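PDB 5Z7R: short-chain-enoyl-CoA hydratase from Clostridium acetobutylicum, which catalyses the reversible hydration of crotonyl-CoA, and also accepts hexenoyl-CoA but not higher analogues, in butanoate metabolism. Local coordinates for residues 88-93 with 113-118. Sequence-based numbering, arbitrary orientation.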
loop_
_atom_site.group_PDB
_atom_site.type_symbol
_atom_site.label_atom_id
_atom_site.label_comp_id
_atom_site.label_asym_id
_atom_site.label_seq_id
_atom_site.Cartn_x
_atom_site.Cartn_y
_atom_site.Cartn_z
ATOM N N LYS A 88 -3.474 -20.274 5.790
ATOM C CA LYS A 88 -4.097 -20.546 4.518
ATOM C C LYS A 88 -5.553 -21.011 4.728
ATOM O O LYS A 88 -6.442 -20.633 3.979
ATOM C CB LYS A 88 -3.292 -21.575 3.727
ATOM C CG LYS A 88 -3.804 -21.742 2.310
ATOM C CD LYS A 88 -2.733 -22.264 1.343
ATOM C CE LYS A 88 -2.308 -23.691 1.653
ATOM N NZ LYS A 88 -3.473 -24.601 1.894
ATOM N N VAL A 89 -5.784 -21.830 5.748
ATOM C CA VAL A 89 -7.134 -22.286 6.038
ATOM C C VAL A 89 -8.004 -21.107 6.508
ATOM O O VAL A 89 -9.074 -20.867 6.000
ATOM C CB VAL A 89 -7.160 -23.390 7.123
ATOM C CG1 VAL A 89 -8.595 -23.678 7.496
ATOM C CG2 VAL A 89 -6.482 -24.663 6.629
ATOM N N PHE A 90 -7.515 -20.373 7.485
ATOM C CA PHE A 90 -8.241 -19.187 7.994
ATOM C C PHE A 90 -8.491 -18.074 6.969
ATOM O O PHE A 90 -9.539 -17.449 6.975
ATOM C CB PHE A 90 -7.463 -18.647 9.166
ATOM C CG PHE A 90 -7.537 -19.518 10.369
ATOM C CD1 PHE A 90 -8.052 -20.819 10.282
ATOM C CD2 PHE A 90 -7.123 -19.041 11.600
ATOM C CE1 PHE A 90 -8.108 -21.625 11.391
ATOM C CE2 PHE A 90 -7.186 -19.849 12.719
ATOM C CZ PHE A 90 -7.668 -21.144 12.614
ATOM N N ARG A 91 -7.534 -17.848 6.073
ATOM C CA ARG A 91 -7.689 -16.858 5.012
ATOM C C ARG A 91 -8.765 -17.270 4.042
ATOM O O ARG A 91 -9.465 -16.407 3.486
ATOM C CB ARG A 91 -6.375 -16.673 4.252
ATOM C CG ARG A 91 -6.453 -15.679 3.125
ATOM C CD ARG A 91 -6.826 -14.307 3.685
ATOM N NE ARG A 91 -6.521 -13.265 2.720
ATOM C CZ ARG A 91 -7.238 -12.158 2.519
ATOM N NH1 ARG A 91 -6.846 -11.298 1.575
ATOM N NH2 ARG A 91 -8.311 -11.885 3.244
ATOM N N ARG A 92 -8.913 -18.581 3.833
ATOM C CA ARG A 92 -9.929 -19.083 2.905
ATOM C C ARG A 92 -11.324 -18.835 3.471
ATOM O O ARG A 92 -12.263 -18.495 2.728
ATOM C CB ARG A 92 -9.740 -20.576 2.657
ATOM C CG ARG A 92 -10.626 -21.145 1.541
ATOM C CD ARG A 92 -10.278 -22.608 1.346
ATOM N NE ARG A 92 -11.036 -23.290 0.293
ATOM C CZ ARG A 92 -10.820 -24.561 -0.035
ATOM N NH1 ARG A 92 -9.895 -25.257 0.615
ATOM N NH2 ARG A 92 -11.539 -25.140 -0.978
ATOM N N LEU A 93 -11.434 -19.009 4.783
ATOM C CA LEU A 93 -12.646 -18.702 5.510
ATOM C C LEU A 93 -12.989 -17.197 5.426
ATOM O O LEU A 93 -14.159 -16.816 5.164
ATOM C CB LEU A 93 -12.490 -19.123 6.969
ATOM C CG LEU A 93 -13.759 -19.061 7.814
ATOM C CD1 LEU A 93 -14.740 -20.160 7.412
ATOM C CD2 LEU A 93 -13.441 -19.223 9.283
ATOM N N CYS A 113 -9.216 -17.740 19.091
ATOM C CA CYS A 113 -9.363 -16.325 18.839
ATOM C C CYS A 113 -9.125 -16.050 17.366
ATOM O O CYS A 113 -9.939 -15.398 16.695
ATOM C CB CYS A 113 -8.370 -15.549 19.665
ATOM S SG CYS A 113 -8.846 -13.821 19.741
ATOM N N GLU A 114 -8.044 -16.630 16.835
ATOM C CA GLU A 114 -7.663 -16.398 15.421
ATOM C C GLU A 114 -8.695 -16.894 14.454
ATOM O O GLU A 114 -8.983 -16.207 13.471
ATOM C CB GLU A 114 -6.273 -16.958 15.109
ATOM C CG GLU A 114 -5.148 -16.275 15.904
ATOM C CD GLU A 114 -3.851 -17.076 15.918
ATOM O OE1 GLU A 114 -3.878 -18.264 16.321
ATOM O OE2 GLU A 114 -2.803 -16.529 15.521
ATOM N N ILE A 115 -9.330 -18.039 14.718
ATOM C CA ILE A 115 -10.347 -18.480 13.776
ATOM C C ILE A 115 -11.559 -17.565 13.818
ATOM O O ILE A 115 -12.166 -17.244 12.782
ATOM C CB ILE A 115 -10.749 -19.975 13.947
ATOM C CG1 ILE A 115 -11.530 -20.449 12.709
ATOM C CG2 ILE A 115 -11.552 -20.229 15.230
ATOM C CD1 ILE A 115 -11.422 -21.944 12.476
ATOM N N ALA A 116 -11.917 -17.125 15.012
ATOM C CA ALA A 116 -13.085 -16.264 15.182
ATOM C C ALA A 116 -12.837 -14.924 14.453
ATOM O O ALA A 116 -13.735 -14.399 13.772
ATOM C CB ALA A 116 -13.378 -16.053 16.662
ATOM N N MET A 117 -11.606 -14.409 14.552
ATOM C CA MET A 117 -11.232 -13.130 13.874
ATOM C C MET A 117 -11.225 -13.267 12.376
ATOM O O MET A 117 -11.254 -12.263 11.662
ATOM C CB MET A 117 -9.869 -12.677 14.316
ATOM C CG MET A 117 -9.865 -12.323 15.775
ATOM S SD MET A 117 -8.480 -11.381 16.368
ATOM C CE MET A 117 -7.142 -12.552 16.535
ATOM N N SER A 118 -11.229 -14.511 11.898
ATOM C CA SER A 118 -11.227 -14.791 10.481
ATOM C C SER A 118 -12.605 -14.908 9.909
ATOM O O SER A 118 -12.739 -15.075 8.712
ATOM C CB SER A 118 -10.440 -16.085 10.182
ATOM O OG SER A 118 -9.147 -16.074 10.795
#
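Phe-90 reaches from helix 76-95 to the last turn of helix 111-117 and lays one ring face against Ile-115. Ile-115 CB stands 4.0 Å from the centroid of the Phe-90 ring, a CH-pi contact, and Phe-90 CE2 comes within 3.4 Å of Ile-115 N. In Ile-115, CG1 is anti to the backbone N (chi1 -165°), which brings CG1 over the face, toward the rim, and CD1 to 3.5 Å from Phe-90 CE1; the two side chains cross at about a right angle. Leu-93, one turn on from Phe-90, meets the same arm, with its CD2 4.1 Å from Ile-115 CG1. At the ring's edge, in its plane, lies Glu-114 CB, 3.9 Å from Phe-90 CE2.

Within 113-118, Ser-118 OG donates to Glu-114 O at 2.7 Å, tilted 27° from the carbonyl plane. That bond satisfies the buried hydroxyl, which sits 3.5 Å from Phe-90 CB.

Beyond the pair, Phe-143 meets the Phe-90 ring edge-to-face, and the backbone N atoms of Phe-143 and Gly-145 both hydrogen-bond Glu-114 OE2. The two segments, their axes 30° apart, thus pack a buried apolar layer behind the crotonase-fold active site, where Glu-114, probably catalytic as in related hydratases, lies beside Glu-134.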